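Local coordinates for secreted protein (Streptomyces lividans TK24, PDB 5LXZ) that probably works as a mononuclear copper-radical oxidase of the galactose oxidase-like AA5 family, built round a kelch beta-propeller, at residues Tyr248-Thr253 against Pro299-Met304; Gln294-Pro299 against Ile309-Ala314. The protein carries 1 engineered substitution. All coordinates share one frame; numbering follows the deposited sequence.

Contact 1: Tyr248-Thr253 against Pro299-Met304; sequences YPTLTT and PALFLM. With CU (copper (II) ion), chain B; EDO (1,2-ethanediol), chain P.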
# COMPACT_ATOMS: atom_id res chain seq x y z
N TYR A 248 -7.49 -2.72 5.14
CA TYR A 248 -6.05 -2.68 4.82
C TYR A 248 -5.45 -4.04 4.40
O TYR A 248 -4.33 -4.40 4.80
CB TYR A 248 -5.21 -2.13 5.95
CG TYR A 248 -5.33 -0.70 6.29
CD1 TYR A 248 -6.23 0.16 5.66
CD2 TYR A 248 -4.45 -0.19 7.23
CE1 TYR A 248 -6.26 1.49 6.02
CE2 TYR A 248 -4.50 1.11 7.60
CZ TYR A 248 -5.40 1.94 6.99
OH TYR A 248 -5.35 3.23 7.41
N PRO A 249 -6.15 -4.82 3.59
CA PRO A 249 -5.53 -6.04 3.07
C PRO A 249 -4.59 -5.74 1.87
O PRO A 249 -4.78 -4.75 1.15
CB PRO A 249 -6.73 -6.84 2.61
CG PRO A 249 -7.60 -5.81 2.03
CD PRO A 249 -7.45 -4.60 2.94
N THR A 250 -3.62 -6.64 1.66
CA THR A 250 -2.96 -6.67 0.36
C THR A 250 -3.62 -7.69 -0.52
O THR A 250 -3.89 -8.80 -0.08
CB THR A 250 -1.47 -6.99 0.52
OG1 THR A 250 -0.84 -5.80 1.01
CG2 THR A 250 -0.79 -7.36 -0.78
N LEU A 251 -3.86 -7.28 -1.78
CA LEU A 251 -4.26 -8.19 -2.84
C LEU A 251 -3.11 -8.32 -3.81
O LEU A 251 -2.60 -7.30 -4.27
CB LEU A 251 -5.47 -7.62 -3.57
CG LEU A 251 -6.84 -8.02 -3.02
CD1 LEU A 251 -7.06 -7.73 -1.59
CD2 LEU A 251 -7.91 -7.34 -3.89
N THR A 252 -2.68 -9.52 -4.10
CA THR A 252 -1.52 -9.71 -4.97
C THR A 252 -1.73 -10.92 -5.87
O THR A 252 -2.29 -11.93 -5.46
CB THR A 252 -0.23 -9.79 -4.11
OG1 THR A 252 0.91 -9.60 -4.96
CG2 THR A 252 -0.10 -11.04 -3.34
N THR A 253 -1.31 -10.80 -7.12
CA THR A 253 -1.52 -11.89 -8.10
C THR A 253 -0.54 -13.02 -7.92
O THR A 253 0.66 -12.80 -7.76
CB THR A 253 -1.31 -11.30 -9.48
OG1 THR A 253 -2.23 -10.21 -9.66
CG2 THR A 253 -1.50 -12.35 -10.56
N PRO A 299 0.88 -5.72 3.73
CA PRO A 299 2.20 -6.30 3.53
C PRO A 299 2.62 -6.18 2.09
O PRO A 299 1.85 -6.43 1.19
CB PRO A 299 2.05 -7.75 3.94
CG PRO A 299 0.58 -8.01 3.66
CD PRO A 299 -0.16 -6.75 3.97
N ALA A 300 3.86 -5.78 1.83
CA ALA A 300 4.34 -5.66 0.47
C ALA A 300 4.73 -7.01 -0.08
O ALA A 300 5.81 -7.51 0.21
CB ALA A 300 5.50 -4.69 0.42
N LEU A 301 3.82 -7.61 -0.86
CA LEU A 301 3.93 -9.00 -1.32
C LEU A 301 4.00 -9.02 -2.85
O LEU A 301 3.03 -8.64 -3.51
CB LEU A 301 2.72 -9.80 -0.87
CG LEU A 301 2.49 -9.88 0.63
CD1 LEU A 301 1.19 -10.62 0.93
CD2 LEU A 301 3.64 -10.58 1.34
N PHE A 302 5.09 -9.53 -3.37
CA PHE A 302 5.33 -9.51 -4.83
C PHE A 302 5.52 -10.92 -5.35
O PHE A 302 6.25 -11.71 -4.76
CB PHE A 302 6.59 -8.73 -5.13
CG PHE A 302 6.47 -7.23 -4.91
CD1 PHE A 302 6.59 -6.69 -3.66
CD2 PHE A 302 6.21 -6.39 -5.96
CE1 PHE A 302 6.45 -5.32 -3.48
CE2 PHE A 302 6.09 -5.04 -5.79
CZ PHE A 302 6.18 -4.51 -4.54
N LEU A 303 4.98 -11.19 -6.54
CA LEU A 303 5.21 -12.47 -7.18
C LEU A 303 6.60 -12.54 -7.79
O LEU A 303 6.97 -11.72 -8.65
CB LEU A 303 4.16 -12.70 -8.26
CG LEU A 303 4.22 -14.04 -8.98
CD1 LEU A 303 3.90 -15.20 -8.05
CD2 LEU A 303 3.18 -13.98 -10.10
N MET A 304 7.33 -13.60 -7.43
CA MET A 304 8.66 -13.89 -7.91
C MET A 304 8.60 -14.83 -9.14
O MET A 304 7.60 -15.53 -9.37
CB MET A 304 9.46 -14.58 -6.82
CG MET A 304 9.55 -13.76 -5.55
SD MET A 304 10.16 -14.72 -4.12
CE MET A 304 11.61 -15.58 -4.77
CU CU B . -5.16 4.67 5.95
C1 EDO P . -2.72 -2.83 -1.53
O1 EDO P . -3.72 -2.24 -2.36
C2 EDO P . -2.10 -3.98 -2.24
O2 EDO P . -3.24 -4.67 -2.79
O HOH W 1 1.82 -10.32 -7.39
O HOH W 2 -6.48 5.07 7.65

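Contact 2: Gln294-Pro299 against Ile309-Ala314; sequences QFPTYP and IFYSGA. With EDO (1,2-ethanediol), chain M.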
# COMPACT_ATOMS: atom_id res chain seq x y z
N GLN A 294 0.34 -15.19 9.05
CA GLN A 294 -0.03 -13.88 9.50
C GLN A 294 1.01 -12.83 9.16
O GLN A 294 2.22 -13.07 9.29
CB GLN A 294 -0.27 -13.92 11.01
CG GLN A 294 -0.82 -12.64 11.59
CD GLN A 294 -0.96 -12.70 13.08
OE1 GLN A 294 -0.22 -12.02 13.83
NE2 GLN A 294 -1.92 -13.45 13.54
N PHE A 295 0.49 -11.68 8.72
CA PHE A 295 1.29 -10.50 8.44
C PHE A 295 0.59 -9.26 8.99
O PHE A 295 -0.63 -9.26 9.13
CB PHE A 295 1.44 -10.28 6.91
CG PHE A 295 2.18 -11.37 6.19
CD1 PHE A 295 1.50 -12.46 5.67
CD2 PHE A 295 3.56 -11.29 6.03
CE1 PHE A 295 2.19 -13.45 5.01
CE2 PHE A 295 4.25 -12.30 5.36
CZ PHE A 295 3.54 -13.36 4.81
N PRO A 296 1.34 -8.18 9.17
CA PRO A 296 0.72 -6.89 9.40
C PRO A 296 -0.07 -6.43 8.19
O PRO A 296 -0.01 -7.11 7.17
CB PRO A 296 1.91 -5.95 9.62
CG PRO A 296 3.07 -6.66 9.05
CD PRO A 296 2.82 -8.11 9.14
N THR A 297 -0.72 -5.30 8.29
CA THR A 297 -1.56 -4.80 7.19
C THR A 297 -0.73 -4.25 6.05
O THR A 297 0.44 -3.93 6.19
CB THR A 297 -2.52 -3.71 7.68
OG1 THR A 297 -1.78 -2.55 8.08
CG2 THR A 297 -3.41 -4.23 8.77
N TYR A 298 -1.35 -4.18 4.87
CA TYR A 298 -0.69 -3.83 3.62
C TYR A 298 0.72 -4.41 3.52
O TYR A 298 1.69 -3.68 3.19
CB TYR A 298 -0.70 -2.31 3.36
CG TYR A 298 -2.05 -1.73 3.03
CD1 TYR A 298 -2.85 -2.28 2.06
CD2 TYR A 298 -2.52 -0.58 3.68
CE1 TYR A 298 -4.07 -1.74 1.74
CE2 TYR A 298 -3.75 -0.04 3.39
CZ TYR A 298 -4.52 -0.59 2.40
OH TYR A 298 -5.74 0.01 2.13
N PRO A 299 0.88 -5.72 3.73
CA PRO A 299 2.20 -6.30 3.53
C PRO A 299 2.62 -6.18 2.09
O PRO A 299 1.85 -6.43 1.19
CB PRO A 299 2.05 -7.75 3.94
CG PRO A 299 0.58 -8.01 3.66
CD PRO A 299 -0.16 -6.75 3.97
N ILE A 309 6.18 -15.88 -3.26
CA ILE A 309 5.88 -14.50 -2.96
C ILE A 309 6.99 -13.91 -2.11
O ILE A 309 7.36 -14.49 -1.07
CB ILE A 309 4.54 -14.40 -2.21
CG1 ILE A 309 3.36 -14.63 -3.14
CG2 ILE A 309 4.36 -13.03 -1.50
CD1 ILE A 309 3.06 -13.54 -4.17
N PHE A 310 7.53 -12.77 -2.54
CA PHE A 310 8.47 -12.05 -1.76
C PHE A 310 7.77 -11.04 -0.89
O PHE A 310 7.02 -10.21 -1.40
CB PHE A 310 9.49 -11.34 -2.65
CG PHE A 310 10.55 -10.60 -1.87
CD1 PHE A 310 11.33 -11.28 -0.95
CD2 PHE A 310 10.72 -9.26 -2.00
CE1 PHE A 310 12.32 -10.62 -0.25
CE2 PHE A 310 11.73 -8.59 -1.29
CZ PHE A 310 12.50 -9.28 -0.43
N TYR A 311 8.02 -11.16 0.41
CA TYR A 311 7.57 -10.15 1.39
C TYR A 311 8.75 -9.31 1.70
O TYR A 311 9.73 -9.80 2.29
CB TYR A 311 7.03 -10.84 2.62
CG TYR A 311 6.74 -9.92 3.79
CD1 TYR A 311 5.94 -8.77 3.63
CD2 TYR A 311 7.20 -10.20 5.06
CE1 TYR A 311 5.64 -7.95 4.71
CE2 TYR A 311 6.85 -9.42 6.13
CZ TYR A 311 6.07 -8.29 5.95
OH TYR A 311 5.67 -7.48 6.98
N SER A 312 8.66 -8.01 1.42
CA SER A 312 9.81 -7.14 1.59
C SER A 312 9.97 -6.71 3.05
O SER A 312 11.01 -6.15 3.37
CB SER A 312 9.68 -5.89 0.73
OG SER A 312 8.70 -5.01 1.27
N GLY A 313 8.97 -6.92 3.87
CA GLY A 313 8.92 -6.41 5.23
C GLY A 313 8.16 -5.10 5.37
O GLY A 313 7.72 -4.77 6.47
N ALA A 314 7.96 -4.37 4.27
CA ALA A 314 7.22 -3.10 4.33
C ALA A 314 5.76 -3.38 4.59
O ALA A 314 5.21 -4.38 4.07
CB ALA A 314 7.38 -2.32 3.03
C1 EDO M . 6.21 -14.94 8.15
O1 EDO M . 6.65 -14.77 9.50
C2 EDO M . 4.73 -14.55 8.06
O2 EDO M . 3.91 -15.16 9.08

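Contact 1: Tyr248-Thr253 against Pro299-Met304
Two innermost strands of neighbouring kelch propeller blades, 250-253 and 301-303, lie side by side here, T250, T252 and T253 meeting L301, L303 and, just before the second strand, P299. They run nearly parallel, at 8°, with their axes approaching to 6.8 Å, and the direct hydrogen bonds between the segments leave from side-chain hydroxyls rather than from backbone amides. T250 OG1 donates to P299 O at 2.8 Å, tilted from the carbonyl plane, while its CB rests against CG and CD of the proline ring as the two side chains slide past each other. Two residues further along, T252 OG1 donates to L301 O at 2.7 Å, lying above the carbonyl plane (37° out of it) and so not on a lone pair. The hydroxyl gets there by standing anti to the backbone N (chi1 -163°), which leaves CG2 3.9 Å from L301 CB in a crossing close to perpendicular. A water donates to T252 OG1 at 2.7 Å and to T253 O at 2.8 Å, and accepts a weak bond from L303 N at 3.4 Å. At the other end Y248 turns away from the partner segment and binds copper through OH at 2.1 Å, alongside H461 and H548; the side chain of C80 touches it, consistent with the tyrosine-cysteine link of galactose oxidases. T250 and T252 thus each give a hydrogen bond to a carbonyl at the blade seam, and T252 OG1, donating to one partner and accepting from the water, has its orientation set from two sides.

Contact 2: Gln294-Pro299 against Ile309-Ala314
F295 points the edge of its ring at the face of Y311, a T-shaped pair with centroids 4.9 Å apart and planes at 73°. The touching edge is CD2 and CE2: CD2 stands 3.7 Å above the plane of the Y311 ring, over its centre, and CE2 reaches Y311 CD2 on the rim. On the opposite face of the tyrosine the backbone N of G313 lies 3.5 Å above the plane, also over the ring centre, so the ring is sandwiched between an aromatic edge and its own following turn. Y311 CG is anti to the backbone N (chi1 171°), which extends the ring across to the 294-299 loop. There its phenolic end meets a proline, with P296 CG 3.4 Å from Y311 OH, while OH takes its hydrogen bond with G324 O. P299 CB comes in obliquely, 3.7 Å from Y311 CE1. Replacing Y311 with an alanine would probably leave the F295 edge and P299 CB facing a gap and G324 O without its phenol partner. Beyond the ring, P299 CA packs on A314 O at 3.6 Å. Within the second segment, A314 N donates to S312 OG at 3.2 Å, closing an ST turn that shapes the chain just after the strand. One face of F295 is covered by a 1,2-ethanediol, probably from the crystallisation liquor, whose O2 donates to Q294 O. In the kelch propeller this is packing inside a seam: the loop leaving outer strand 285-288 of one blade is held by aromatic and proline contacts against strand 309-311, the second strand of the next.

In the fold
P299 belongs to both contacts, whose centres lie 7 Å apart: contact 1 uses its carbonyl and the CG and CD side of its ring beside strand 250-253, contact 2 its CA and CB beside Y311 and A314. The two join through one blade: F302 O and F310 N, 2.8 Å apart, pair within its antiparallel sheet, and A300 N and A314 O, 3.0 Å apart, just beyond the strand ends, both probable hydrogen bonds. Each contact also reaches the copper bound by Y248. Y248 in contact 1 is a ligand, and Y298 in contact 2 stacks its ring on Y248 with its side chain about 6 Å from the metal at nearest atoms. The seam thus lies next to a copper ligand, Y248, and to Y298, which packs on it.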